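Local coordinates for Crov588 (Cafeteriavirus, PDB 6NYR), which is of unknown function but folds as a circular leucine-rich-repeat protein built largely from a long run of FNIP repeats, at residues L319-F324 / L341-F346; L275-F280 / L297-F302; L363-F368 / L385-F390; N313-S318 / N335-S340. One frame throughout, in Å; residues are numbered along the deposited sequence.

Contact 1 (L319-F324 / L341-F346); sequences LTHLTF and LTHLTF
Thr320 O is gripped by two backbone N-H groups of the following coil. His343 N meets it at 3.0 Å almost in line with the carbonyl, whereas Thr342 N comes in from well off that line, with a C=O...N angle of 132°. The shared acceptor begins the pairing of parallel strands 321-323 and 343-345 in a leucine-rich-repeat solenoid, where each coil lays its short strand against the last. Leu322 then serves both ways, its N donating to His343 O and its O receiving Thr345 N. The register sets like beside like. On the histidine face the two imidazoles form an offset stack, centroids 4.1 Å apart and planes at 12°, with His321 NE2 over the His343 ring near its rim. Both histidines set CG beside the backbone N (chi1 -70° for His321), which lays the rings side by side. Each ring is also bonded in its plane by the preceding threonine, which would restrain its rotation: His321 ND1 donates to Thr320 OG1 at 2.7 Å, and His343 ND1 lies 2.6 Å from Thr342 OG1 in a second hydrogen bond. Thr320 OG1 has a further partner in Thr298 O of the preceding coil. On the leucine face, Leu341 CD1 packs 3.8 Å from Leu322 CB, and Leu344 CD1 touches both Leu322 CD2 and Phe324 CE2. The phenylalanine rings are nearly parallel but slid apart, meeting where Phe324 CD2 lies 3.7 Å from Phe346 CD1.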
loop_
_atom_site.group_PDB
_atom_site.type_symbol
_atom_site.label_atom_id
_atom_site.label_comp_id
_atom_site.label_asym_id
_atom_site.label_seq_id
_atom_site.Cartn_x
_atom_site.Cartn_y
_atom_site.Cartn_z
ATOM N N LEU A 319 -23.217 3.614 17.798
ATOM C CA LEU A 319 -22.136 2.806 17.251
ATOM C C LEU A 319 -22.440 2.367 15.826
ATOM O O LEU A 319 -23.507 1.811 15.544
ATOM C CB LEU A 319 -21.892 1.581 18.130
ATOM C CG LEU A 319 -20.587 0.824 17.871
ATOM C CD1 LEU A 319 -19.388 1.622 18.330
ATOM C CD2 LEU A 319 -20.634 -0.539 18.557
ATOM N N THR A 320 -21.488 2.621 14.928
ATOM C CA THR A 320 -21.588 2.209 13.537
ATOM C C THR A 320 -20.587 1.131 13.155
ATOM O O THR A 320 -20.876 0.320 12.273
ATOM C CB THR A 320 -21.379 3.410 12.602
ATOM O OG1 THR A 320 -20.059 3.938 12.785
ATOM C CG2 THR A 320 -22.405 4.499 12.886
ATOM N N HIS A 321 -19.421 1.104 13.798
ATOM C CA HIS A 321 -18.352 0.175 13.454
ATOM C C HIS A 321 -17.930 -0.585 14.701
ATOM O O HIS A 321 -17.589 0.026 15.719
ATOM C CB HIS A 321 -17.163 0.921 12.844
ATOM C CG HIS A 321 -17.437 1.468 11.478
ATOM N ND1 HIS A 321 -18.234 2.573 11.267
ATOM C CD2 HIS A 321 -17.050 1.044 10.253
ATOM C CE1 HIS A 321 -18.313 2.814 9.971
ATOM N NE2 HIS A 321 -17.604 1.901 9.333
ATOM N N LEU A 322 -17.986 -1.913 14.627
ATOM C CA LEU A 322 -17.564 -2.786 15.715
ATOM C C LEU A 322 -16.622 -3.849 15.171
ATOM O O LEU A 322 -16.946 -4.526 14.190
ATOM C CB LEU A 322 -18.766 -3.443 16.392
ATOM C CG LEU A 322 -18.452 -4.529 17.421
ATOM C CD1 LEU A 322 -17.633 -3.977 18.565
ATOM C CD2 LEU A 322 -19.753 -5.148 17.935
ATOM N N THR A 323 -15.459 -3.988 15.802
ATOM C CA THR A 323 -14.447 -4.945 15.372
ATOM C C THR A 323 -13.957 -5.736 16.576
ATOM O O THR A 323 -13.462 -5.152 17.547
ATOM C CB THR A 323 -13.267 -4.242 14.691
ATOM O OG1 THR A 323 -13.744 -3.478 13.577
ATOM C CG2 THR A 323 -12.240 -5.262 14.220
ATOM N N PHE A 324 -14.082 -7.058 16.504
ATOM C CA PHE A 324 -13.642 -7.947 17.568
ATOM C C PHE A 324 -12.238 -8.455 17.274
ATOM O O PHE A 324 -11.788 -8.504 16.125
ATOM C CB PHE A 324 -14.606 -9.126 17.727
ATOM C CG PHE A 324 -15.900 -8.767 18.398
ATOM C CD1 PHE A 324 -15.937 -8.467 19.751
ATOM C CD2 PHE A 324 -17.083 -8.728 17.676
ATOM C CE1 PHE A 324 -17.129 -8.138 20.370
ATOM C CE2 PHE A 324 -18.278 -8.396 18.293
ATOM C CZ PHE A 324 -18.299 -8.103 19.640
ATOM N N LEU A 341 -25.684 -0.076 13.910
ATOM C CA LEU A 341 -24.466 -0.740 13.473
ATOM C C LEU A 341 -24.530 -1.078 11.991
ATOM O O LEU A 341 -25.460 -1.751 11.535
ATOM C CB LEU A 341 -24.242 -2.007 14.293
ATOM C CG LEU A 341 -22.837 -2.608 14.269
ATOM C CD1 LEU A 341 -21.860 -1.694 14.989
ATOM C CD2 LEU A 341 -22.848 -4.002 14.886
ATOM N N THR A 342 -23.519 -0.634 11.244
ATOM C CA THR A 342 -23.406 -0.961 9.830
ATOM C C THR A 342 -22.258 -1.906 9.516
ATOM O O THR A 342 -22.336 -2.652 8.536
ATOM C CB THR A 342 -23.205 0.307 8.989
ATOM O OG1 THR A 342 -21.998 0.967 9.396
ATOM C CG2 THR A 342 -24.384 1.252 9.141
ATOM N N HIS A 343 -21.201 -1.898 10.326
ATOM C CA HIS A 343 -20.010 -2.694 10.059
ATOM C C HIS A 343 -19.719 -3.554 11.277
ATOM O O HIS A 343 -19.538 -3.030 12.383
ATOM C CB HIS A 343 -18.820 -1.789 9.720
ATOM C CG HIS A 343 -18.968 -1.073 8.412
ATOM N ND1 HIS A 343 -19.827 -0.009 8.242
ATOM C CD2 HIS A 343 -18.383 -1.281 7.208
ATOM C CE1 HIS A 343 -19.757 0.415 6.993
ATOM N NE2 HIS A 343 -18.888 -0.339 6.345
ATOM N N LEU A 344 -19.670 -4.869 11.069
ATOM C CA LEU A 344 -19.386 -5.828 12.130
ATOM C C LEU A 344 -18.313 -6.782 11.634
ATOM O O LEU A 344 -18.496 -7.450 10.612
ATOM C CB LEU A 344 -20.643 -6.602 12.531
ATOM C CG LEU A 344 -20.453 -7.697 13.585
ATOM C CD1 LEU A 344 -19.866 -7.114 14.860
ATOM C CD2 LEU A 344 -21.764 -8.408 13.879
ATOM N N THR A 345 -17.218 -6.877 12.376
ATOM C CA THR A 345 -16.097 -7.727 12.007
ATOM C C THR A 345 -15.766 -8.606 13.200
ATOM O O THR A 345 -15.515 -8.100 14.300
ATOM C CB THR A 345 -14.883 -6.887 11.596
ATOM O OG1 THR A 345 -15.243 -6.033 10.503
ATOM C CG2 THR A 345 -13.734 -7.780 11.167
ATOM N N PHE A 346 -15.765 -9.912 12.985
ATOM C CA PHE A 346 -15.384 -10.862 14.016
ATOM C C PHE A 346 -13.925 -11.266 13.846
ATOM O O PHE A 346 -13.317 -11.068 12.792
ATOM C CB PHE A 346 -16.276 -12.108 13.975
ATOM C CG PHE A 346 -17.670 -11.875 14.474
ATOM C CD1 PHE A 346 -17.922 -11.766 15.833
ATOM C CD2 PHE A 346 -18.733 -11.783 13.589
ATOM C CE1 PHE A 346 -19.205 -11.560 16.297
ATOM C CE2 PHE A 346 -20.021 -11.580 14.055
ATOM C CZ PHE A 346 -20.254 -11.471 15.407
HETATM O O HOH W 1 -16.320 -3.883 10.862
#

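Contact 2 (L275-F280 / L297-F302); sequences LTHITF and LTHLTF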
loop_
_atom_site.group_PDB
_atom_site.type_symbol
_atom_site.label_atom_id
_atom_site.label_comp_id
_atom_site.label_asym_id
_atom_site.label_seq_id
_atom_site.Cartn_x
_atom_site.Cartn_y
_atom_site.Cartn_z
ATOM N N LEU A 275 -16.308 10.929 23.180
ATOM C CA LEU A 275 -15.484 9.982 22.439
ATOM C C LEU A 275 -16.254 9.378 21.270
ATOM O O LEU A 275 -17.371 8.879 21.434
ATOM C CB LEU A 275 -14.991 8.871 23.367
ATOM C CG LEU A 275 -13.772 9.167 24.239
ATOM C CD1 LEU A 275 -13.592 8.053 25.276
ATOM C CD2 LEU A 275 -12.512 9.321 23.402
ATOM N N THR A 276 -15.641 9.416 20.090
ATOM C CA THR A 276 -16.175 8.750 18.910
ATOM C C THR A 276 -15.426 7.474 18.556
ATOM O O THR A 276 -16.037 6.536 18.032
ATOM C CB THR A 276 -16.144 9.698 17.704
ATOM O OG1 THR A 276 -14.829 10.253 17.561
ATOM C CG2 THR A 276 -17.157 10.822 17.883
ATOM N N HIS A 277 -14.122 7.417 18.827
ATOM C CA HIS A 277 -13.297 6.264 18.492
ATOM C C HIS A 277 -12.616 5.719 19.740
ATOM O O HIS A 277 -11.925 6.458 20.451
ATOM C CB HIS A 277 -12.232 6.627 17.450
ATOM C CG HIS A 277 -12.789 7.001 16.113
ATOM N ND1 HIS A 277 -13.631 8.078 15.928
ATOM C CD2 HIS A 277 -12.629 6.435 14.894
ATOM C CE1 HIS A 277 -13.962 8.161 14.653
ATOM N NE2 HIS A 277 -13.368 7.177 14.004
ATOM N N ILE A 278 -12.808 4.428 20.000
ATOM C CA ILE A 278 -12.111 3.723 21.070
ATOM C C ILE A 278 -11.431 2.495 20.485
ATOM O O ILE A 278 -12.070 1.691 19.798
ATOM C CB ILE A 278 -13.065 3.309 22.209
ATOM C CG1 ILE A 278 -13.586 4.552 22.934
ATOM C CG2 ILE A 278 -12.369 2.369 23.186
ATOM C CD1 ILE A 278 -14.647 4.267 23.968
ATOM N N THR A 279 -10.142 2.347 20.765
ATOM C CA THR A 279 -9.387 1.153 20.415
ATOM C C THR A 279 -8.763 0.589 21.682
ATOM O O THR A 279 -8.143 1.328 22.454
ATOM C CB THR A 279 -8.301 1.458 19.382
ATOM O OG1 THR A 279 -8.915 1.899 18.162
ATOM C CG2 THR A 279 -7.457 0.216 19.105
ATOM N N PHE A 280 -8.950 -0.705 21.908
ATOM C CA PHE A 280 -8.316 -1.400 23.018
ATOM C C PHE A 280 -7.061 -2.112 22.525
ATOM O O PHE A 280 -6.917 -2.425 21.339
ATOM C CB PHE A 280 -9.268 -2.414 23.668
ATOM C CG PHE A 280 -10.336 -1.786 24.514
ATOM C CD1 PHE A 280 -10.035 -1.269 25.762
ATOM C CD2 PHE A 280 -11.643 -1.725 24.066
ATOM C CE1 PHE A 280 -11.016 -0.691 26.545
ATOM C CE2 PHE A 280 -12.634 -1.150 24.846
ATOM C CZ PHE A 280 -12.318 -0.633 26.087
ATOM N N LEU A 297 -20.034 7.325 20.762
ATOM C CA LEU A 297 -19.135 6.348 20.161
ATOM C C LEU A 297 -19.650 5.860 18.818
ATOM O O LEU A 297 -20.780 5.374 18.711
ATOM C CB LEU A 297 -18.956 5.169 21.119
ATOM C CG LEU A 297 -17.787 4.225 20.862
ATOM C CD1 LEU A 297 -16.464 4.948 21.035
ATOM C CD2 LEU A 297 -17.872 3.027 21.806
ATOM N N THR A 298 -18.807 5.980 17.793
ATOM C CA THR A 298 -19.112 5.431 16.481
ATOM C C THR A 298 -18.224 4.259 16.101
ATOM O O THR A 298 -18.662 3.385 15.351
ATOM C CB THR A 298 -18.977 6.511 15.399
ATOM O OG1 THR A 298 -17.636 7.008 15.377
ATOM C CG2 THR A 298 -19.946 7.657 15.673
ATOM N N HIS A 299 -16.985 4.229 16.586
ATOM C CA HIS A 299 -16.016 3.206 16.218
ATOM C C HIS A 299 -15.468 2.552 17.474
ATOM O O HIS A 299 -15.018 3.240 18.397
ATOM C CB HIS A 299 -14.895 3.812 15.370
ATOM C CG HIS A 299 -15.345 4.244 14.010
ATOM N ND1 HIS A 299 -16.193 5.312 13.810
ATOM C CD2 HIS A 299 -15.079 3.738 12.782
ATOM C CE1 HIS A 299 -16.421 5.452 12.516
ATOM N NE2 HIS A 299 -15.757 4.511 11.870
ATOM N N LEU A 300 -15.532 1.222 17.509
ATOM C CA LEU A 300 -15.087 0.446 18.659
ATOM C C LEU A 300 -14.280 -0.748 18.180
ATOM O O LEU A 300 -14.793 -1.587 17.434
ATOM C CB LEU A 300 -16.281 -0.020 19.495
ATOM C CG LEU A 300 -15.929 -0.864 20.723
ATOM C CD1 LEU A 300 -14.963 -0.123 21.624
ATOM C CD2 LEU A 300 -17.203 -1.244 21.474
ATOM N N THR A 301 -13.027 -0.823 18.619
ATOM C CA THR A 301 -12.121 -1.908 18.259
ATOM C C THR A 301 -11.630 -2.575 19.538
ATOM O O THR A 301 -11.028 -1.915 20.392
ATOM C CB THR A 301 -10.932 -1.387 17.445
ATOM O OG1 THR A 301 -11.399 -0.812 16.218
ATOM C CG2 THR A 301 -9.943 -2.509 17.140
ATOM N N PHE A 302 -11.898 -3.874 19.673
ATOM C CA PHE A 302 -11.377 -4.650 20.785
ATOM C C PHE A 302 -10.032 -5.271 20.406
ATOM O O PHE A 302 -9.727 -5.501 19.235
ATOM C CB PHE A 302 -12.352 -5.758 21.203
ATOM C CG PHE A 302 -13.568 -5.260 21.920
ATOM C CD1 PHE A 302 -13.482 -4.814 23.228
ATOM C CD2 PHE A 302 -14.801 -5.243 21.289
ATOM C CE1 PHE A 302 -14.604 -4.352 23.892
ATOM C CE2 PHE A 302 -15.926 -4.779 21.949
ATOM C CZ PHE A 302 -15.823 -4.337 23.253
HETATM O O HOH W 2 -12.192 1.885 16.670
#
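Ile278 and Leu297 meet in the tightly packed part of this contact, their side chains crossing at about a right angle. Leu297 CD1 lies 3.5 Å from Ile278 CG1 and equally close to Ile278 CD1. The first torsion of Ile278 (chi1 -67°) sets CG1 beside its backbone N and directs CG2 the other way, to Leu300 CD1 at 3.9 Å, so one branched residue serves two leucines of the next coil. Farther along this buried face, Phe280 and Phe302 lie side by side with nearly parallel planes but little overlap. The reverse face of the strands, with its histidines and threonines, is only partly buried. There the imidazoles of His277 and His299 are offset-stacked, planes at 5° and centroids 4.2 Å apart, and His299 CB adds a CH-pi contact over the His277 face. On this looser face one water donates to Ile278 O at 3.1 Å and is hydrogen-bonded to Thr301 OG1 at 2.8 Å, bridging the strands beside Thr279. Between the two faces the parallel pairing is regular, with Thr276 O taking both Thr298 N and His299 N. In the leucine-rich-repeat solenoid, strand 277-279 is flanked on its other side by strand 255-257, where Tyr255 stacks on His277, while strand 299-301 continues to strand 321-323, with His321 stacked on His299.

Contact 3 (L363-F368 / L385-F390); sequences LTHLTF and LVHLSF
Leu385, Phe368 and Leu366 give up the most surface where 363-368 meets 385-390, and all three belong to the buried side. Leu385 has its CG turned away from its backbone N (chi1 -155°), which brings CD1 across to the preceding coil. There CD1 packs 3.7 Å from Leu366 CB and 3.8 Å from Leu363 CD2. Leu366 runs alongside Leu388 in the same direction, its CD2 touching Leu388 CD1 at 3.8 Å. Phe368 takes part through backbone and ring: its N donates to Ser389 O at 2.9 Å in an essentially straight bond (179°), and its ring lies beside that of the next coil, CD2 3.7 Å from Phe390 CD1 and CE2 near Leu388 CD1. On the partly exposed face, the histidines depart from a close stack. His387 swings its ring anti to the backbone N (chi1 -171°), so the imidazoles are slid apart, centroids 5.3 Å apart, and His365 CD2 instead meets His387 CB at 3.4 Å. Val386 CG2 lies over one face of the His365 ring, nearest CE1. In-register parallel strands, one from each coil, with leucines in rows on the buried face and mostly polar side chains on the other, are typical of a leucine-rich-repeat solenoid.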
loop_
_atom_site.group_PDB
_atom_site.type_symbol
_atom_site.label_atom_id
_atom_site.label_comp_id
_atom_site.label_asym_id
_atom_site.label_seq_id
_atom_site.Cartn_x
_atom_site.Cartn_y
_atom_site.Cartn_z
ATOM N N LEU A 363 -27.320 -3.309 9.448
ATOM C CA LEU A 363 -26.030 -3.897 9.103
ATOM C C LEU A 363 -25.874 -3.993 7.592
ATOM O O LEU A 363 -26.698 -4.612 6.909
ATOM C CB LEU A 363 -25.900 -5.278 9.741
ATOM C CG LEU A 363 -24.471 -5.773 9.979
ATOM C CD1 LEU A 363 -23.820 -4.975 11.109
ATOM C CD2 LEU A 363 -24.456 -7.265 10.276
ATOM N N THR A 364 -24.796 -3.406 7.076
ATOM C CA THR A 364 -24.453 -3.501 5.663
ATOM C C THR A 364 -23.240 -4.374 5.393
ATOM O O THR A 364 -23.134 -4.936 4.302
ATOM C CB THR A 364 -24.188 -2.101 5.083
ATOM O OG1 THR A 364 -23.080 -1.489 5.759
ATOM C CG2 THR A 364 -25.423 -1.217 5.228
ATOM N N HIS A 365 -22.340 -4.512 6.362
ATOM C CA HIS A 365 -21.075 -5.214 6.174
ATOM C C HIS A 365 -20.870 -6.181 7.329
ATOM O O HIS A 365 -20.805 -5.761 8.490
ATOM C CB HIS A 365 -19.909 -4.224 6.084
ATOM C CG HIS A 365 -19.933 -3.376 4.851
ATOM N ND1 HIS A 365 -20.806 -2.322 4.688
ATOM C CD2 HIS A 365 -19.192 -3.428 3.720
ATOM C CE1 HIS A 365 -20.603 -1.764 3.508
ATOM N NE2 HIS A 365 -19.629 -2.416 2.901
ATOM N N LEU A 366 -20.764 -7.469 7.006
ATOM C CA LEU A 366 -20.581 -8.524 7.996
ATOM C C LEU A 366 -19.396 -9.376 7.578
ATOM O O LEU A 366 -19.438 -10.030 6.531
ATOM C CB LEU A 366 -21.837 -9.387 8.120
ATOM C CG LEU A 366 -21.743 -10.582 9.072
ATOM C CD1 LEU A 366 -21.420 -10.119 10.481
ATOM C CD2 LEU A 366 -23.031 -11.390 9.044
ATOM N N THR A 367 -18.347 -9.372 8.396
ATOM C CA THR A 367 -17.136 -10.138 8.134
ATOM C C THR A 367 -16.920 -11.117 9.278
ATOM O O THR A 367 -16.786 -10.705 10.435
ATOM C CB THR A 367 -15.929 -9.208 7.967
ATOM O OG1 THR A 367 -16.153 -8.350 6.836
ATOM C CG2 THR A 367 -14.652 -10.000 7.773
ATOM N N PHE A 368 -16.875 -12.404 8.948
ATOM C CA PHE A 368 -16.587 -13.444 9.922
ATOM C C PHE A 368 -15.089 -13.716 9.960
ATOM O O PHE A 368 -14.346 -13.380 9.034
ATOM C CB PHE A 368 -17.339 -14.741 9.602
ATOM C CG PHE A 368 -18.811 -14.682 9.900
ATOM C CD1 PHE A 368 -19.266 -14.732 11.208
ATOM C CD2 PHE A 368 -19.742 -14.599 8.876
ATOM C CE1 PHE A 368 -20.616 -14.685 11.488
ATOM C CE2 PHE A 368 -21.095 -14.556 9.156
ATOM C CZ PHE A 368 -21.530 -14.600 10.462
ATOM N N LEU A 385 -28.068 -6.064 4.416
ATOM C CA LEU A 385 -26.694 -6.506 4.216
ATOM C C LEU A 385 -26.338 -6.500 2.734
ATOM O O LEU A 385 -27.042 -7.091 1.909
ATOM C CB LEU A 385 -26.519 -7.902 4.809
ATOM C CG LEU A 385 -25.124 -8.345 5.245
ATOM C CD1 LEU A 385 -24.724 -7.642 6.538
ATOM C CD2 LEU A 385 -25.077 -9.855 5.416
ATOM N N VAL A 386 -25.239 -5.825 2.400
ATOM C CA VAL A 386 -24.738 -5.806 1.034
ATOM C C VAL A 386 -23.446 -6.602 0.882
ATOM O O VAL A 386 -23.162 -7.082 -0.226
ATOM C CB VAL A 386 -24.528 -4.360 0.529
ATOM C CG1 VAL A 386 -25.778 -3.521 0.753
ATOM C CG2 VAL A 386 -23.323 -3.723 1.205
ATOM N N HIS A 387 -22.674 -6.778 1.954
ATOM C CA HIS A 387 -21.317 -7.303 1.889
ATOM C C HIS A 387 -21.170 -8.375 2.955
ATOM O O HIS A 387 -21.295 -8.086 4.150
ATOM C CB HIS A 387 -20.295 -6.181 2.103
ATOM C CG HIS A 387 -18.880 -6.592 1.853
ATOM N ND1 HIS A 387 -18.183 -7.415 2.710
ATOM C CD2 HIS A 387 -18.021 -6.271 0.856
ATOM C CE1 HIS A 387 -16.960 -7.599 2.243
ATOM N NE2 HIS A 387 -16.837 -6.915 1.120
ATOM N N LEU A 388 -20.912 -9.609 2.528
ATOM C CA LEU A 388 -20.808 -10.749 3.433
ATOM C C LEU A 388 -19.544 -11.528 3.102
ATOM O O LEU A 388 -19.382 -12.004 1.973
ATOM C CB LEU A 388 -22.040 -11.650 3.334
ATOM C CG LEU A 388 -21.988 -12.932 4.166
ATOM C CD1 LEU A 388 -21.835 -12.617 5.637
ATOM C CD2 LEU A 388 -23.240 -13.759 3.918
ATOM N N SER A 389 -18.654 -11.650 4.085
ATOM C CA SER A 389 -17.387 -12.358 3.938
ATOM C C SER A 389 -17.293 -13.447 4.997
ATOM O O SER A 389 -17.399 -13.164 6.194
ATOM C CB SER A 389 -16.215 -11.379 4.056
ATOM O OG SER A 389 -14.975 -12.029 3.851
ATOM N N PHE A 390 -17.086 -14.683 4.554
ATOM C CA PHE A 390 -16.864 -15.811 5.446
ATOM C C PHE A 390 -15.372 -16.107 5.586
ATOM O O PHE A 390 -14.575 -15.824 4.688
ATOM C CB PHE A 390 -17.585 -17.069 4.942
ATOM C CG PHE A 390 -19.081 -17.012 5.070
ATOM C CD1 PHE A 390 -19.696 -17.272 6.282
ATOM C CD2 PHE A 390 -19.872 -16.718 3.974
ATOM C CE1 PHE A 390 -21.071 -17.228 6.405
ATOM C CE2 PHE A 390 -21.250 -16.673 4.085
ATOM C CZ PHE A 390 -21.852 -16.926 5.305
HETATM O O HOH W 3 -13.265 -13.050 6.130
#

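Contact 4 (N313-S318 / N335-S340); sequences NVLPNS and NVLPNS
Leu315 points its CB toward the next coil, where it packs 3.7 Å from Pro338 CD, with Val336 O close by. Its first torsion (chi1 -61°) sets CG beside the backbone N, which puts CG 4.0 Å from Val336 O. From there the branches part. CD1 goes on across the contact, lying 3.6 Å from Val336 O and 4.1 Å from Leu337 CD2, with Pro338 CD also in touch; CD2 packs instead on Leu300 CD2 of the preceding coil. Segments 313-318 and 335-340 carry the same sequence and are equivalent loops of a leucine-rich-repeat solenoid, each leading into its own short strand, with no direct hydrogen bond between them. A water makes the polar link: it accepts from Leu315 N at 3.0 Å and donates to Val336 O at 2.7 Å, satisfying both backbone groups beside the apolar packing. Pro338 slots its ring against the preceding loop, with CB and CG both beside Pro316 O and CB facing Asn317, whose side chain slides past it in the opposite direction. Toward the strand, Ser340 sets its OG anti to the backbone N (chi1 170°), where the hydroxyl is hydrogen-bonded to Leu319 O.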
loop_
_atom_site.group_PDB
_atom_site.type_symbol
_atom_site.label_atom_id
_atom_site.label_comp_id
_atom_site.label_asym_id
_atom_site.label_seq_id
_atom_site.Cartn_x
_atom_site.Cartn_y
_atom_site.Cartn_z
ATOM N N ASN A 313 -28.131 -2.998 26.297
ATOM C CA ASN A 313 -27.930 -1.608 26.700
ATOM C C ASN A 313 -26.508 -1.380 27.194
ATOM O O ASN A 313 -26.258 -0.594 28.112
ATOM C CB ASN A 313 -28.963 -1.216 27.753
ATOM C CG ASN A 313 -30.390 -1.411 27.260
ATOM O OD1 ASN A 313 -30.756 -0.938 26.182
ATOM N ND2 ASN A 313 -31.193 -2.126 28.039
ATOM N N VAL A 314 -25.567 -2.073 26.564
ATOM C CA VAL A 314 -24.145 -1.848 26.776
ATOM C C VAL A 314 -23.535 -1.093 25.602
ATOM O O VAL A 314 -22.815 -0.113 25.788
ATOM C CB VAL A 314 -23.412 -3.187 27.011
ATOM C CG1 VAL A 314 -21.904 -2.963 27.026
ATOM C CG2 VAL A 314 -23.871 -3.831 28.305
ATOM N N LEU A 315 -23.818 -1.541 24.383
ATOM C CA LEU A 315 -23.381 -0.838 23.183
ATOM C C LEU A 315 -24.307 0.341 22.915
ATOM O O LEU A 315 -25.529 0.164 22.869
ATOM C CB LEU A 315 -23.372 -1.783 21.990
ATOM C CG LEU A 315 -22.429 -2.983 22.115
ATOM C CD1 LEU A 315 -22.537 -3.891 20.906
ATOM C CD2 LEU A 315 -20.997 -2.500 22.297
ATOM N N PRO A 316 -23.772 1.547 22.744
ATOM C CA PRO A 316 -24.640 2.710 22.531
ATOM C C PRO A 316 -25.274 2.691 21.148
ATOM O O PRO A 316 -24.826 2.000 20.228
ATOM C CB PRO A 316 -23.699 3.908 22.695
ATOM C CG PRO A 316 -22.332 3.375 22.405
ATOM C CD PRO A 316 -22.336 1.893 22.703
ATOM N N ASN A 317 -26.345 3.469 21.013
ATOM C CA ASN A 317 -27.091 3.529 19.765
ATOM C C ASN A 317 -26.410 4.383 18.708
ATOM O O ASN A 317 -26.923 4.483 17.589
ATOM C CB ASN A 317 -28.496 4.061 20.038
ATOM C CG ASN A 317 -29.365 3.051 20.759
ATOM O OD1 ASN A 317 -29.660 1.977 20.227
ATOM N ND2 ASN A 317 -29.776 3.384 21.978
ATOM N N SER A 318 -25.270 4.991 19.028
ATOM C CA SER A 318 -24.472 5.707 18.044
ATOM C C SER A 318 -23.493 4.813 17.295
ATOM O O SER A 318 -23.004 5.213 16.233
ATOM C CB SER A 318 -23.697 6.833 18.739
ATOM O OG SER A 318 -23.040 6.346 19.903
ATOM N N ASN A 335 -31.114 -8.138 21.853
ATOM C CA ASN A 335 -31.062 -6.676 21.919
ATOM C C ASN A 335 -29.705 -6.183 22.406
ATOM O O ASN A 335 -29.613 -5.344 23.304
ATOM C CB ASN A 335 -32.186 -6.163 22.810
ATOM C CG ASN A 335 -33.567 -6.518 22.271
ATOM O OD1 ASN A 335 -34.285 -7.326 22.863
ATOM N ND2 ASN A 335 -33.939 -5.918 21.144
ATOM N N VAL A 336 -28.635 -6.685 21.796
ATOM C CA VAL A 336 -27.272 -6.319 22.158
ATOM C C VAL A 336 -26.636 -5.410 21.111
ATOM O O VAL A 336 -26.097 -4.353 21.442
ATOM C CB VAL A 336 -26.408 -7.580 22.387
ATOM C CG1 VAL A 336 -24.983 -7.181 22.740
ATOM C CG2 VAL A 336 -27.022 -8.456 23.469
ATOM N N LEU A 337 -26.655 -5.825 19.847
ATOM C CA LEU A 337 -26.076 -5.018 18.778
ATOM C C LEU A 337 -27.011 -3.859 18.461
ATOM O O LEU A 337 -28.175 -4.097 18.116
ATOM C CB LEU A 337 -25.849 -5.867 17.540
ATOM C CG LEU A 337 -24.989 -7.118 17.745
ATOM C CD1 LEU A 337 -24.978 -7.995 16.504
ATOM C CD2 LEU A 337 -23.572 -6.738 18.138
ATOM N N PRO A 338 -26.564 -2.612 18.559
ATOM C CA PRO A 338 -27.492 -1.491 18.384
ATOM C C PRO A 338 -27.977 -1.407 16.945
ATOM O O PRO A 338 -27.364 -1.939 16.016
ATOM C CB PRO A 338 -26.663 -0.259 18.768
ATOM C CG PRO A 338 -25.243 -0.665 18.520
ATOM C CD PRO A 338 -25.167 -2.162 18.751
ATOM N N ASN A 339 -29.103 -0.716 16.769
ATOM C CA ASN A 339 -29.744 -0.608 15.463
ATOM C C ASN A 339 -29.043 0.391 14.554
ATOM O O ASN A 339 -29.510 0.629 13.435
ATOM C CB ASN A 339 -31.221 -0.263 15.633
ATOM C CG ASN A 339 -32.098 -1.502 15.631
ATOM O OD1 ASN A 339 -31.909 -2.408 14.813
ATOM N ND2 ASN A 339 -33.050 -1.556 16.554
ATOM N N SER A 340 -27.946 0.983 15.015
ATOM C CA SER A 340 -27.128 1.877 14.210
ATOM C C SER A 340 -25.976 1.160 13.519
ATOM O O SER A 340 -25.369 1.730 12.605
ATOM C CB SER A 340 -26.565 2.991 15.106
ATOM O OG SER A 340 -25.577 3.760 14.444
HETATM O O HOH W 4 -25.426 -4.013 24.042
#

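How the contacts relate
Contacts 2, 1 and 3 follow one another along the chain and along the same run of parallel strands, from 277-279 to 387-389. Contact 1 lies between the others, its centre about 10 Å from each, while contacts 2 and 3 are about 20 Å apart between centres and do not touch. Backbone hydrogen bonds such as His321 N to Thr298 O and Phe346 N to Thr367 O join the successive pairs. Contact 4 belongs to the loops feeding the strands of contact 1, farther from the chain's centre and about 11 Å from contact 1 between centres. Repeated coil after coil, such strand and loop packing builds the circular solenoid.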